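Long-range contact in cupin 2, conserved barrel domain protein (Shewanella frigidimarina NCIMB 400, PDB 3D82), which is of unknown function but is a small cupin that holds a nickel ion within its beta-barrel and pairs with a second copy of itself: residues D[31-36]-D[95-100]. Residues are numbered along the deposited sequence; the frame is centred on the assembly and turned at random.
Sequences YQFKLV and KIMIIE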
ATOM      1  N   TYR D  31     -11.771   4.942   2.244  1.00 52.64           N
ATOM      2  CA  TYR D  31     -11.093   3.786   1.647  1.00 52.89           C
ATOM      3  C   TYR D  31     -10.703   2.779   2.728  1.00 53.56           C
ATOM      4  O   TYR D  31     -10.571   3.124   3.907  1.00 52.61           O
ATOM      5  CB  TYR D  31      -9.856   4.225   0.846  1.00 53.60           C
ATOM      6  CG  TYR D  31     -10.186   4.816  -0.490  1.00 54.31           C
ATOM      7  CD1 TYR D  31     -10.828   6.062  -0.595  1.00 53.01           C
ATOM      8  CD2 TYR D  31      -9.856   4.133  -1.679  1.00 56.02           C
ATOM      9  CE1 TYR D  31     -11.156   6.600  -1.860  1.00 54.99           C
ATOM     10  CE2 TYR D  31     -10.159   4.679  -2.939  1.00 55.74           C
ATOM     11  CZ  TYR D  31     -10.797   5.905  -3.020  1.00 51.99           C
ATOM     12  OH  TYR D  31     -11.109   6.404  -4.246  1.00 55.10           O
ATOM     13  N   GLN D  32     -10.552   1.528   2.314  1.00 54.11           N
ATOM     14  CA  GLN D  32     -10.136   0.427   3.197  1.00 54.17           C
ATOM     15  C   GLN D  32      -8.923  -0.301   2.619  1.00 53.67           C
ATOM     16  O   GLN D  32      -8.808  -0.437   1.395  1.00 54.33           O
ATOM     17  CB  GLN D  32     -11.277  -0.547   3.383  1.00 54.99           C
ATOM     18  CG  GLN D  32     -12.454   0.040   4.195  1.00 54.28           C
ATOM     19  CD  GLN D  32     -13.600  -0.912   4.333  1.00 56.35           C
ATOM     20  OE1 GLN D  32     -13.911  -1.664   3.407  1.00 58.07           O
ATOM     21  NE2 GLN D  32     -14.257  -0.885   5.493  1.00 52.88           N
ATOM     22  N   PHE D  33      -8.020  -0.711   3.509  1.00 52.13           N
ATOM     23  CA  PHE D  33      -6.843  -1.528   3.180  1.00 51.44           C
ATOM     24  C   PHE D  33      -7.266  -2.889   3.697  1.00 51.33           C
ATOM     25  O   PHE D  33      -7.639  -3.002   4.859  1.00 49.06           O
ATOM     26  CB  PHE D  33      -5.589  -1.045   3.907  1.00 51.08           C
ATOM     27  CG  PHE D  33      -5.071   0.270   3.389  1.00 50.71           C
ATOM     28  CD1 PHE D  33      -5.765   1.453   3.633  1.00 49.01           C
ATOM     29  CD2 PHE D  33      -3.884   0.322   2.661  1.00 52.86           C
ATOM     30  CE1 PHE D  33      -5.313   2.668   3.127  1.00 52.22           C
ATOM     31  CE2 PHE D  33      -3.399   1.554   2.167  1.00 53.98           C
ATOM     32  CZ  PHE D  33      -4.138   2.721   2.392  1.00 49.50           C
ATOM     33  N   LYS D  34      -7.219  -3.898   2.835  1.00 51.51           N
ATOM     34  CA  LYS D  34      -7.703  -5.238   3.174  1.00 52.45           C
ATOM     35  C   LYS D  34      -6.659  -6.274   2.833  1.00 51.65           C
ATOM     36  O   LYS D  34      -6.122  -6.255   1.732  1.00 51.65           O
ATOM     37  CB  LYS D  34      -8.988  -5.525   2.380  1.00 53.74           C
ATOM     38  CG  LYS D  34     -10.186  -4.699   2.851  1.00 58.22           C
ATOM     39  CD  LYS D  34     -11.086  -4.189   1.742  1.00 66.45           C
ATOM     40  CE  LYS D  34     -12.044  -5.161   1.161  1.00 71.41           C
ATOM     41  NZ  LYS D  34     -12.834  -4.465   0.049  1.00 71.90           N
ATOM     42  N   LEU D  35      -6.437  -7.205   3.754  1.00 51.37           N
ATOM     43  CA  LEU D  35      -5.508  -8.315   3.548  1.00 51.09           C
ATOM     44  C   LEU D  35      -6.297  -9.536   3.157  1.00 50.70           C
ATOM     45  O   LEU D  35      -7.378  -9.778   3.702  1.00 51.45           O
ATOM     46  CB  LEU D  35      -4.684  -8.601   4.800  1.00 49.68           C
ATOM     47  CG  LEU D  35      -3.726  -7.500   5.258  1.00 49.45           C
ATOM     48  CD1 LEU D  35      -2.881  -8.072   6.379  1.00 49.70           C
ATOM     49  CD2 LEU D  35      -2.843  -6.940   4.144  1.00 50.57           C
ATOM     50  N   VAL D  36      -5.760 -10.306   2.216  1.00 50.37           N
ATOM     51  CA  VAL D  36      -6.407 -11.526   1.746  1.00 49.92           C
ATOM     52  C   VAL D  36      -5.346 -12.621   1.509  1.00 50.45           C
ATOM     53  O   VAL D  36      -4.211 -12.321   1.108  1.00 50.21           O
ATOM     54  CB  VAL D  36      -7.185 -11.286   0.395  1.00 49.86           C
ATOM     55  CG1 VAL D  36      -8.362 -12.244   0.262  1.00 46.08           C
ATOM     56  CG2 VAL D  36      -7.699  -9.830   0.245  1.00 50.00           C
ATOM     57  N   LYS D  95      -0.282 -14.009  -0.495  1.00 52.41           N
ATOM     58  CA  LYS D  95      -0.701 -13.011   0.483  1.00 52.29           C
ATOM     59  C   LYS D  95      -0.755 -11.679  -0.225  1.00 52.08           C
ATOM     60  O   LYS D  95       0.274 -11.206  -0.748  1.00 51.31           O
ATOM     61  CB  LYS D  95       0.276 -12.961   1.668  1.00 52.35           C
ATOM     62  CG  LYS D  95       0.248 -14.228   2.512  1.00 51.86           C
ATOM     63  CD  LYS D  95       1.275 -14.205   3.647  1.00 53.32           C
ATOM     64  CE  LYS D  95       1.431 -15.597   4.267  1.00 56.32           C
ATOM     65  NZ  LYS D  95       2.493 -15.626   5.297  1.00 57.29           N
ATOM     66  N   ILE D  96      -1.955 -11.083  -0.256  1.00 51.63           N
ATOM     67  CA  ILE D  96      -2.192  -9.817  -0.937  1.00 50.72           C
ATOM     68  C   ILE D  96      -2.859  -8.772  -0.074  1.00 50.74           C
ATOM     69  O   ILE D  96      -3.432  -9.076   0.981  1.00 49.62           O
ATOM     70  CB  ILE D  96      -3.036 -10.008  -2.233  1.00 51.22           C
ATOM     71  CG1 ILE D  96      -4.484 -10.465  -1.937  1.00 52.94           C
ATOM     72  CG2 ILE D  96      -2.344 -11.012  -3.141  1.00 50.49           C
ATOM     73  CD1 ILE D  96      -5.424 -10.486  -3.157  1.00 49.69           C
HETATM   74  N   MSE D  97      -2.745  -7.535  -0.551  1.00 51.53           N
HETATM   75  CA  MSE D  97      -3.411  -6.399   0.021  1.00 52.56           C
HETATM   76  C   MSE D  97      -4.195  -5.722  -1.101  1.00 52.81           C
HETATM   77  O   MSE D  97      -3.668  -5.520  -2.193  1.00 53.53           O
HETATM   78  CB  MSE D  97      -2.447  -5.401   0.689  1.00 50.93           C
HETATM   79  CG  MSE D  97      -3.214  -4.263   1.360  1.00 54.51           C
HETATM   80 SE   MSE D  97      -2.253  -3.325   2.712  0.75 52.23          SE
HETATM   81  CE  MSE D  97      -1.082  -2.396   1.547  1.00 52.45           C
ATOM     82  N   ILE D  98      -5.461  -5.432  -0.823  1.00 53.23           N
ATOM     83  CA  ILE D  98      -6.362  -4.734  -1.743  1.00 54.81           C
ATOM     84  C   ILE D  98      -6.736  -3.405  -1.112  1.00 53.89           C
ATOM     85  O   ILE D  98      -6.983  -3.345   0.097  1.00 52.07           O
ATOM     86  CB  ILE D  98      -7.644  -5.526  -2.032  1.00 55.46           C
ATOM     87  CG1 ILE D  98      -7.340  -6.810  -2.791  1.00 58.40           C
ATOM     88  CG2 ILE D  98      -8.631  -4.716  -2.879  1.00 55.38           C
ATOM     89  CD1 ILE D  98      -8.572  -7.787  -2.760  1.00 57.63           C
ATOM     90  N   ILE D  99      -6.750  -2.350  -1.932  1.00 54.16           N
ATOM     91  CA  ILE D  99      -7.119  -1.016  -1.494  1.00 55.20           C
ATOM     92  C   ILE D  99      -8.202  -0.527  -2.442  1.00 56.84           C
ATOM     93  O   ILE D  99      -8.031  -0.565  -3.673  1.00 58.68           O
ATOM     94  CB  ILE D  99      -5.928  -0.024  -1.485  1.00 55.93           C
ATOM     95  CG1 ILE D  99      -4.702  -0.610  -0.755  1.00 57.05           C
ATOM     96  CG2 ILE D  99      -6.362   1.312  -0.822  1.00 54.53           C
ATOM     97  CD1 ILE D  99      -3.439   0.246  -0.885  1.00 54.74           C
ATOM     98  N   GLU D 100      -9.316  -0.099  -1.869  1.00 57.25           N
ATOM     99  CA  GLU D 100     -10.460   0.387  -2.631  1.00 59.68           C
ATOM    100  C   GLU D 100     -11.459   1.082  -1.697  1.00 58.18           C
ATOM    101  O   GLU D 100     -11.392   0.871  -0.473  1.00 58.89           O
ATOM    102  CB  GLU D 100     -11.142  -0.796  -3.361  1.00 59.44           C
ATOM    103  CG  GLU D 100     -11.725  -1.893  -2.427  1.00 59.80           C
ATOM    104  CD  GLU D 100     -12.153  -3.147  -3.208  1.00 63.97           C
ATOM    105  OE1 GLU D 100     -12.176  -3.107  -4.469  1.00 76.32           O
ATOM    106  OE2 GLU D 100     -12.467  -4.163  -2.559  1.00 66.34           O
TER
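In the five-stranded antiparallel sheet of this cupin barrel, Q32, K34 and V36 form hydrogen-bonded pairs with E100, I98 and I96, joining strand 31-39 to strand 93-101. The K34-I98 pair is bonded both ways, I98 N giving a nearly straight bond (169°) to K34 O at 2.8 Å, whereas the bond from E100 N to Q32 O is weak. On one face V36 CG2 packs on I98 CD1, beta-branched residues well suited to extended strands. Partly exposed, K34 and E100 cross there at about a right angle; bends at chi2 and chi3 (141° and 79°) bring K34 NZ 2.7 Å from E100 OE2, a salt bridge on the oxygen's anti lone pair. A lysine suits this place, since E100 OE1 lies close to OE2 of the nickel ligand E52 and the ammonium probably eases that crowding of like charges. An alanine in place of E100 would probably leave the K34 ammonium without its charge mate, free to swing. F33, L35, M97 and I99 share the other face, which meets helix 9-14 and the second subunit and suits large apolar groups. I99 lays CG2 over the centre of the F33 ring, 4.1 Å from the ring centroid, a CH-pi contact; the selenium of M97, a selenomethionine, comes to the ring's edge, in its plane, a Met-aromatic contact with SE 4.0 Å from F33 CD2.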